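Local coordinates for endoglucanase, glycoside hydrolase family 5 protein (Cytophaga hutchinsonii, PDB 5IHS) that probably hydrolyses internal beta-1,4-glucosidic bonds of cellulose as a family 5 endoglucanase built on a TIM barrel, helping the bacterium to live on crystalline cellulose, at residues F58-Y66 against S283-A291; C81-E91 against I118-E128. All coordinates share one frame; numbering follows the deposited sequence.

In the fold
The two interactions sit on neighbouring parts of one eight-stranded parallel barrel, their centres about 13 Å apart. Interaction 2 pairs the second and third strands; interaction 1 brings together the chain leaving the first strand and the chain leaving the eighth. Along the sequence, interaction 2 is nested within the loop that interaction 1 closes. Ser60 joins them: its N lies 2.9 Å from Ala87 O and its OG 3.0 Å from Gly89 N, both probable hydrogen bonds. Trp59 also meets the His125 ring edge-to-face. Both contacts reach the C-terminal end of the barrel strands, where family 5 enzymes carry their active site.

Interaction 1: F58-Y66 against S283-A291; sequences FWSQWMGQY and SIADKPETA
The Phe58 ring turns its edge to Ser283, whose OG lies close to the ring plane, 3.4 Å from CD1. Trp59 CD1 covers one ring face, off-centre, while the methyl of Ala285 approaches obliquely, its CB 3.7 Å from Phe58 CB. Placing CG opposite the backbone N (chi1 -173°) carries the ring into this corner, and alanine is small enough to let it settle there. The Tyr66 ring has Gln65 CG over one face and Asp286 OD1 at its edge; Ile284 CG2 comes in obliquely, 4.0 Å from Tyr66 CG. The carboxylate of Asp286 is turned 71° from the phenol ring. Tyr66 OH lies 3.4 Å from Asp286 CB; its protein hydrogen-bond partner is Ala298 O, just as Asp286 OD2 is held by Ala297 N.

Met63 lies against Ala285 and Asp286. Its CG touches the Ala285 methyl, and a bend at chi2 (-75°) swings the thioether round to Asp286, bringing both SD and CE to 3.2 Å from OD1. A flexible, polarisable side chain suits this mixed apolar and charged surface. Water joins the polar groups: one molecule accepts from Phe58 N and donates to Met63 O and, at 2.8 Å, to Ile284 O. A second accepts from Gln65 NE2, donates to Tyr66 OH and bonds weakly to Asp286 OD2; a third donates to Asp286 OD1 (2.6 Å) and accepts only weakly from Gln65 NE2. Lys287 NZ makes a salt bridge with Glu289 OE1.

The peptide bond before Ser283 is cis, near the end of the eighth strand, as in family 5 glycosidases and their relatives. The first and eighth strands are neighbours where the barrel closes, and the loops that follow them meet on its C-terminal side, an arrangement characteristic of the closed TIM barrel.

Interaction 2: C81-E91 against I118-E128; sequences CTVVRAAMGVE and IYVIIDYHSHE
The beta-alpha-beta crossover from strand 83-89 through helix 99-116 to strand 119-125 places the two strands side by side in parallel. Seven backbone hydrogen bonds join them, from Tyr119 N to Thr82 O at one end to His125 N to Met88 O at the other. Val84, Ala86 and Met88 supply both N and O to this pairing.

Arg85, Ala87, Asp123 and His125 share one face of the sheet. Arg85 is extended from CG to NE, with CG anti to the backbone N (chi1 174°), and the carboxylate of Asp123 stacks on its guanidinium with the planes only 10° apart. Asp123 OD2 sits over the centre of the group, 3.1 Å from CZ. The salt bridge, 3.2 Å from NH2 to OD2, is therefore of charge alone, with no N-H aimed at the oxygen; NE makes a salt bridge with Glu156, and NH1 makes one with Glu248 and a hydrogen bond with Ser56. The same OD2 takes a 2.6 Å hydrogen bond from His125 ND1 through its syn lone pair, which helps fix the turn of the imidazole, as do Trp59 (edge-to-face) and Trp282 (nearly parallel). In the TIM barrel this face lines the interior, and Ala87 is suitably small: its CB lies 3.3 Å from Asp123 OD2 and makes an off-centre CH-pi contact with the His125 ring.

Val84, Met88, Val120 and Tyr124 occupy the other face, where Met88 and Val120 pack on helix 99-116. Val84 CG1 meets Val120 CG2 at 4.1 Å, one branched side chain against another. Beyond the strand, Val90 CG2 stands 3.5 Å from the centroid of the Tyr124 ring, 2° off its normal, a CH-pi contact squarely over the face. Met88 CE reaches the same ring obliquely, 3.7 Å from CD1.

Interaction 1: F58-Y66 against S283-A291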
# COMPACT_ATOMS: atom_id res chain seq x y z
N PHE A 58 -10.11 -2.10 1.76
CA PHE A 58 -10.79 -0.81 1.80
C PHE A 58 -10.81 -0.31 3.25
O PHE A 58 -10.52 -1.06 4.18
CB PHE A 58 -12.20 -1.05 1.26
CG PHE A 58 -13.09 0.17 1.02
CD1 PHE A 58 -13.14 0.78 -0.22
CD2 PHE A 58 -14.00 0.58 1.99
CE1 PHE A 58 -14.02 1.83 -0.46
CE2 PHE A 58 -14.89 1.62 1.74
CZ PHE A 58 -14.89 2.24 0.52
N TRP A 59 -11.17 0.96 3.43
CA TRP A 59 -11.34 1.57 4.75
C TRP A 59 -11.79 0.57 5.80
O TRP A 59 -12.89 -0.00 5.69
CB TRP A 59 -12.40 2.65 4.67
CG TRP A 59 -12.09 3.83 3.81
CD1 TRP A 59 -12.29 3.97 2.46
CD2 TRP A 59 -11.60 5.08 4.28
NE1 TRP A 59 -11.93 5.24 2.07
CE2 TRP A 59 -11.49 5.94 3.17
CE3 TRP A 59 -11.24 5.56 5.54
CZ2 TRP A 59 -11.05 7.26 3.29
CZ3 TRP A 59 -10.80 6.86 5.66
CH2 TRP A 59 -10.71 7.70 4.54
N SER A 60 -11.00 0.39 6.86
CA SER A 60 -11.25 -0.65 7.84
C SER A 60 -12.58 -0.47 8.57
O SER A 60 -13.19 -1.47 8.98
CB SER A 60 -10.12 -0.69 8.85
OG SER A 60 -9.94 0.55 9.51
N GLN A 61 -13.04 0.76 8.76
CA GLN A 61 -14.27 0.95 9.52
C GLN A 61 -15.52 0.66 8.69
O GLN A 61 -16.61 0.49 9.26
CB GLN A 61 -14.33 2.34 10.18
CG GLN A 61 -14.60 3.53 9.27
CD GLN A 61 -13.34 4.16 8.72
OE1 GLN A 61 -12.45 3.46 8.20
NE2 GLN A 61 -13.24 5.48 8.81
N TRP A 62 -15.38 0.56 7.37
CA TRP A 62 -16.52 0.37 6.48
C TRP A 62 -16.51 -0.96 5.74
O TRP A 62 -17.59 -1.41 5.31
CB TRP A 62 -16.61 1.53 5.48
CG TRP A 62 -16.84 2.86 6.16
CD1 TRP A 62 -17.66 3.10 7.22
CD2 TRP A 62 -16.23 4.11 5.83
NE1 TRP A 62 -17.59 4.43 7.58
CE2 TRP A 62 -16.73 5.06 6.73
CE3 TRP A 62 -15.31 4.51 4.86
CZ2 TRP A 62 -16.33 6.40 6.69
CZ3 TRP A 62 -14.92 5.83 4.82
CH2 TRP A 62 -15.43 6.76 5.73
N MET A 63 -15.36 -1.62 5.61
CA MET A 63 -15.25 -2.93 4.98
C MET A 63 -14.45 -3.87 5.86
O MET A 63 -13.70 -4.72 5.38
CB MET A 63 -14.67 -2.81 3.57
CG MET A 63 -15.59 -2.17 2.56
SD MET A 63 -16.90 -3.28 2.02
CE MET A 63 -18.01 -2.06 1.31
N GLY A 64 -14.62 -3.74 7.18
CA GLY A 64 -13.89 -4.54 8.14
C GLY A 64 -14.17 -6.02 8.07
O GLY A 64 -13.37 -6.81 8.58
N GLN A 65 -15.28 -6.43 7.45
CA GLN A 65 -15.59 -7.85 7.36
C GLN A 65 -14.55 -8.62 6.55
O GLN A 65 -14.48 -9.84 6.69
CB GLN A 65 -17.00 -8.09 6.78
CG GLN A 65 -17.21 -7.69 5.33
CD GLN A 65 -17.66 -6.24 5.15
OE1 GLN A 65 -17.26 -5.36 5.91
NE2 GLN A 65 -18.48 -6.00 4.13
N TYR A 66 -13.75 -7.95 5.72
CA TYR A 66 -12.72 -8.61 4.92
C TYR A 66 -11.35 -8.63 5.59
O TYR A 66 -10.40 -9.18 5.02
CB TYR A 66 -12.61 -7.95 3.52
CG TYR A 66 -13.88 -8.11 2.72
CD1 TYR A 66 -14.24 -9.33 2.17
CD2 TYR A 66 -14.73 -7.03 2.51
CE1 TYR A 66 -15.41 -9.48 1.44
CE2 TYR A 66 -15.91 -7.17 1.80
CZ TYR A 66 -16.25 -8.39 1.26
OH TYR A 66 -17.43 -8.50 0.55
N SER A 283 -9.86 -1.83 -4.73
CA SER A 283 -9.67 -2.46 -3.43
C SER A 283 -10.52 -3.72 -3.31
O SER A 283 -11.45 -3.95 -4.09
CB SER A 283 -10.09 -1.54 -2.28
OG SER A 283 -11.50 -1.45 -2.17
N ILE A 284 -10.21 -4.50 -2.28
CA ILE A 284 -11.10 -5.55 -1.79
C ILE A 284 -12.23 -4.87 -1.00
O ILE A 284 -12.09 -4.51 0.17
CB ILE A 284 -10.36 -6.59 -0.96
CG1 ILE A 284 -9.25 -7.27 -1.80
CG2 ILE A 284 -11.32 -7.60 -0.37
CD1 ILE A 284 -9.75 -8.05 -3.01
N ALA A 285 -13.34 -4.66 -1.69
CA ALA A 285 -14.55 -4.06 -1.15
C ALA A 285 -15.66 -4.54 -2.04
O ALA A 285 -15.44 -4.82 -3.22
CB ALA A 285 -14.51 -2.54 -1.23
N ASP A 286 -16.87 -4.61 -1.49
CA ASP A 286 -18.04 -5.03 -2.26
C ASP A 286 -19.01 -3.87 -2.49
O ASP A 286 -20.17 -4.10 -2.82
CB ASP A 286 -18.73 -6.22 -1.60
CG ASP A 286 -19.51 -5.86 -0.37
OD1 ASP A 286 -19.09 -4.90 0.33
OD2 ASP A 286 -20.53 -6.54 -0.10
N LYS A 287 -18.54 -2.64 -2.35
CA LYS A 287 -19.33 -1.47 -2.69
C LYS A 287 -19.64 -1.48 -4.18
O LYS A 287 -18.79 -1.85 -4.99
CB LYS A 287 -18.51 -0.23 -2.33
CG LYS A 287 -19.15 1.11 -2.62
CD LYS A 287 -18.33 2.26 -2.03
CE LYS A 287 -19.03 3.59 -2.24
NZ LYS A 287 -18.25 4.73 -1.72
N PRO A 288 -20.87 -1.10 -4.60
CA PRO A 288 -21.22 -1.13 -6.04
C PRO A 288 -20.65 0.06 -6.82
O PRO A 288 -21.39 0.92 -7.34
CB PRO A 288 -22.75 -1.17 -6.02
CG PRO A 288 -23.11 -0.49 -4.76
CD PRO A 288 -22.06 -0.85 -3.76
N GLU A 289 -19.32 0.09 -6.92
CA GLU A 289 -18.57 1.11 -7.65
C GLU A 289 -17.50 0.42 -8.48
O GLU A 289 -17.07 -0.69 -8.17
CB GLU A 289 -17.91 2.15 -6.71
CG GLU A 289 -16.69 1.64 -5.89
CD GLU A 289 -16.02 2.71 -5.01
OE1 GLU A 289 -16.62 3.78 -4.76
OE2 GLU A 289 -14.87 2.49 -4.57
N THR A 290 -17.03 1.10 -9.53
CA THR A 290 -16.10 0.50 -10.49
C THR A 290 -14.85 -0.04 -9.82
O THR A 290 -14.32 -1.08 -10.24
CB THR A 290 -15.69 1.55 -11.52
OG1 THR A 290 -16.86 2.16 -12.08
CG2 THR A 290 -14.84 0.93 -12.63
N ALA A 291 -14.30 0.69 -8.84
CA ALA A 291 -13.01 0.30 -8.27
C ALA A 291 -13.09 -0.97 -7.44
O ALA A 291 -12.05 -1.59 -7.21
CB ALA A 291 -12.43 1.43 -7.42
O HOH W 1 -11.67 -4.38 2.91
O HOH W 2 -19.73 -7.85 2.28
O HOH W 3 -20.51 -4.14 2.43

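Interaction 2: C81-E91 against I118-E128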
# COMPACT_ATOMS: atom_id res chain seq x y z
N CYS A 81 -1.06 -12.63 -4.52
CA CYS A 81 -0.51 -11.43 -3.90
C CYS A 81 0.78 -11.75 -3.15
O CYS A 81 0.85 -12.72 -2.38
CB CYS A 81 -1.50 -10.85 -2.88
SG CYS A 81 -2.97 -10.12 -3.56
N THR A 82 1.78 -10.88 -3.32
CA THR A 82 2.98 -10.92 -2.49
C THR A 82 2.96 -9.86 -1.39
O THR A 82 3.86 -9.85 -0.54
CB THR A 82 4.24 -10.81 -3.35
OG1 THR A 82 4.16 -9.60 -4.11
CG2 THR A 82 4.38 -12.01 -4.27
N VAL A 83 1.94 -9.00 -1.38
CA VAL A 83 1.74 -7.99 -0.36
C VAL A 83 0.24 -7.74 -0.25
O VAL A 83 -0.50 -7.84 -1.24
CB VAL A 83 2.53 -6.69 -0.69
CG1 VAL A 83 2.08 -6.07 -2.03
CG2 VAL A 83 2.45 -5.67 0.44
N VAL A 84 -0.21 -7.40 0.96
CA VAL A 84 -1.57 -6.95 1.23
C VAL A 84 -1.48 -5.68 2.06
O VAL A 84 -0.59 -5.54 2.90
CB VAL A 84 -2.41 -8.05 1.94
CG1 VAL A 84 -1.79 -8.47 3.27
CG2 VAL A 84 -3.86 -7.61 2.14
N ARG A 85 -2.41 -4.75 1.84
CA ARG A 85 -2.43 -3.46 2.53
C ARG A 85 -3.66 -3.35 3.41
O ARG A 85 -4.79 -3.52 2.95
CB ARG A 85 -2.38 -2.33 1.51
CG ARG A 85 -2.54 -0.91 2.04
CD ARG A 85 -2.32 0.03 0.90
NE ARG A 85 -2.31 1.47 1.16
CZ ARG A 85 -3.23 2.35 0.76
NH1 ARG A 85 -4.41 1.97 0.26
NH2 ARG A 85 -2.96 3.64 0.87
N ALA A 86 -3.43 -3.07 4.69
CA ALA A 86 -4.47 -2.86 5.69
C ALA A 86 -4.69 -1.35 5.80
O ALA A 86 -3.83 -0.64 6.32
CB ALA A 86 -4.05 -3.45 7.03
N ALA A 87 -5.83 -0.87 5.30
CA ALA A 87 -6.14 0.56 5.19
C ALA A 87 -6.95 0.98 6.41
O ALA A 87 -8.18 1.01 6.39
CB ALA A 87 -6.89 0.84 3.89
N MET A 88 -6.25 1.33 7.49
CA MET A 88 -6.91 1.65 8.75
C MET A 88 -7.46 3.07 8.69
O MET A 88 -6.70 4.05 8.68
CB MET A 88 -5.94 1.52 9.92
CG MET A 88 -6.68 1.60 11.24
SD MET A 88 -5.66 1.61 12.72
CE MET A 88 -4.82 3.17 12.52
N GLY A 89 -8.78 3.20 8.68
CA GLY A 89 -9.38 4.52 8.72
C GLY A 89 -9.05 5.23 10.02
O GLY A 89 -9.00 4.61 11.08
N VAL A 90 -8.81 6.53 9.92
CA VAL A 90 -8.36 7.35 11.05
C VAL A 90 -9.46 8.32 11.48
O VAL A 90 -9.93 8.27 12.62
CB VAL A 90 -7.04 8.06 10.71
CG1 VAL A 90 -6.60 8.98 11.82
CG2 VAL A 90 -5.96 7.03 10.40
N GLU A 91 -9.89 9.20 10.58
CA GLU A 91 -11.03 10.08 10.76
C GLU A 91 -12.33 9.32 10.44
O GLU A 91 -12.31 8.15 10.03
CB GLU A 91 -10.85 11.31 9.85
CG GLU A 91 -9.53 12.11 10.09
CD GLU A 91 -8.32 11.68 9.24
OE1 GLU A 91 -8.45 11.48 8.00
OE2 GLU A 91 -7.22 11.56 9.81
N ILE A 118 3.64 -13.54 3.46
CA ILE A 118 3.65 -12.43 2.50
C ILE A 118 3.88 -11.12 3.26
O ILE A 118 3.79 -11.06 4.48
CB ILE A 118 2.39 -12.39 1.61
CG1 ILE A 118 1.11 -12.07 2.40
CG2 ILE A 118 2.25 -13.70 0.84
CD1 ILE A 118 -0.08 -11.75 1.53
N TYR A 119 4.19 -10.08 2.50
CA TYR A 119 4.42 -8.76 3.09
C TYR A 119 3.09 -8.08 3.38
O TYR A 119 2.05 -8.41 2.80
CB TYR A 119 5.32 -7.91 2.17
CG TYR A 119 6.72 -8.50 2.04
CD1 TYR A 119 7.69 -8.23 2.99
CD2 TYR A 119 7.05 -9.35 0.99
CE1 TYR A 119 8.95 -8.79 2.90
CE2 TYR A 119 8.30 -9.91 0.89
CZ TYR A 119 9.25 -9.64 1.85
OH TYR A 119 10.48 -10.26 1.72
N VAL A 120 3.12 -7.11 4.30
CA VAL A 120 1.91 -6.42 4.72
C VAL A 120 2.23 -4.95 4.96
O VAL A 120 3.21 -4.63 5.63
CB VAL A 120 1.25 -7.07 5.95
CG1 VAL A 120 2.20 -7.16 7.13
CG2 VAL A 120 -0.04 -6.34 6.34
N ILE A 121 1.39 -4.07 4.41
CA ILE A 121 1.48 -2.63 4.62
C ILE A 121 0.48 -2.23 5.70
O ILE A 121 -0.72 -2.48 5.56
CB ILE A 121 1.20 -1.86 3.33
CG1 ILE A 121 2.19 -2.23 2.23
CG2 ILE A 121 1.23 -0.36 3.60
CD1 ILE A 121 1.75 -1.78 0.85
N ILE A 122 1.00 -1.59 6.74
CA ILE A 122 0.18 -0.99 7.79
C ILE A 122 -0.05 0.46 7.38
O ILE A 122 0.85 1.29 7.52
CB ILE A 122 0.86 -1.09 9.16
CG1 ILE A 122 1.09 -2.55 9.56
CG2 ILE A 122 0.05 -0.35 10.23
CD1 ILE A 122 1.93 -2.71 10.80
N ASP A 123 -1.25 0.76 6.85
CA ASP A 123 -1.58 2.06 6.27
C ASP A 123 -2.45 2.88 7.22
O ASP A 123 -3.59 2.51 7.54
CB ASP A 123 -2.27 1.83 4.93
CG ASP A 123 -3.09 3.01 4.42
OD1 ASP A 123 -2.73 4.19 4.64
OD2 ASP A 123 -4.13 2.70 3.73
N TYR A 124 -1.90 4.01 7.67
CA TYR A 124 -2.62 5.02 8.44
C TYR A 124 -3.43 5.83 7.43
O TYR A 124 -2.92 6.76 6.79
CB TYR A 124 -1.61 5.87 9.21
CG TYR A 124 -2.16 6.63 10.39
CD1 TYR A 124 -2.52 5.97 11.56
CD2 TYR A 124 -2.31 8.01 10.36
CE1 TYR A 124 -3.01 6.65 12.65
CE2 TYR A 124 -2.79 8.70 11.46
CZ TYR A 124 -3.15 8.01 12.60
OH TYR A 124 -3.64 8.66 13.72
N HIS A 125 -4.69 5.43 7.25
CA HIS A 125 -5.47 5.83 6.09
C HIS A 125 -6.18 7.15 6.39
O HIS A 125 -7.38 7.23 6.62
CB HIS A 125 -6.42 4.72 5.67
CG HIS A 125 -6.86 4.83 4.24
ND1 HIS A 125 -6.08 4.39 3.20
CD2 HIS A 125 -7.99 5.34 3.70
CE1 HIS A 125 -6.73 4.61 2.07
NE2 HIS A 125 -7.88 5.19 2.34
N SER A 126 -5.36 8.21 6.38
CA SER A 126 -5.76 9.55 6.77
C SER A 126 -5.48 10.56 5.65
O SER A 126 -4.55 10.40 4.86
CB SER A 126 -4.97 9.98 8.00
OG SER A 126 -5.28 11.31 8.41
N HIS A 127 -6.30 11.61 5.65
CA HIS A 127 -6.11 12.81 4.83
C HIS A 127 -5.65 14.01 5.65
O HIS A 127 -5.54 15.11 5.09
CB HIS A 127 -7.41 13.19 4.10
CG HIS A 127 -7.86 12.20 3.07
ND1 HIS A 127 -7.06 11.81 2.02
CD2 HIS A 127 -9.03 11.54 2.93
CE1 HIS A 127 -7.73 10.94 1.27
NE2 HIS A 127 -8.94 10.77 1.79
N GLU A 128 -5.40 13.84 6.94
CA GLU A 128 -5.08 14.98 7.80
C GLU A 128 -4.29 14.54 9.03
O GLU A 128 -4.49 15.04 10.13
CB GLU A 128 -6.35 15.76 8.17
CG GLU A 128 -7.37 14.96 8.92
CD GLU A 128 -8.55 15.81 9.35
OE1 GLU A 128 -9.03 16.60 8.51
OE2 GLU A 128 -8.98 15.71 10.52
O HOH W 4 -9.23 8.88 7.74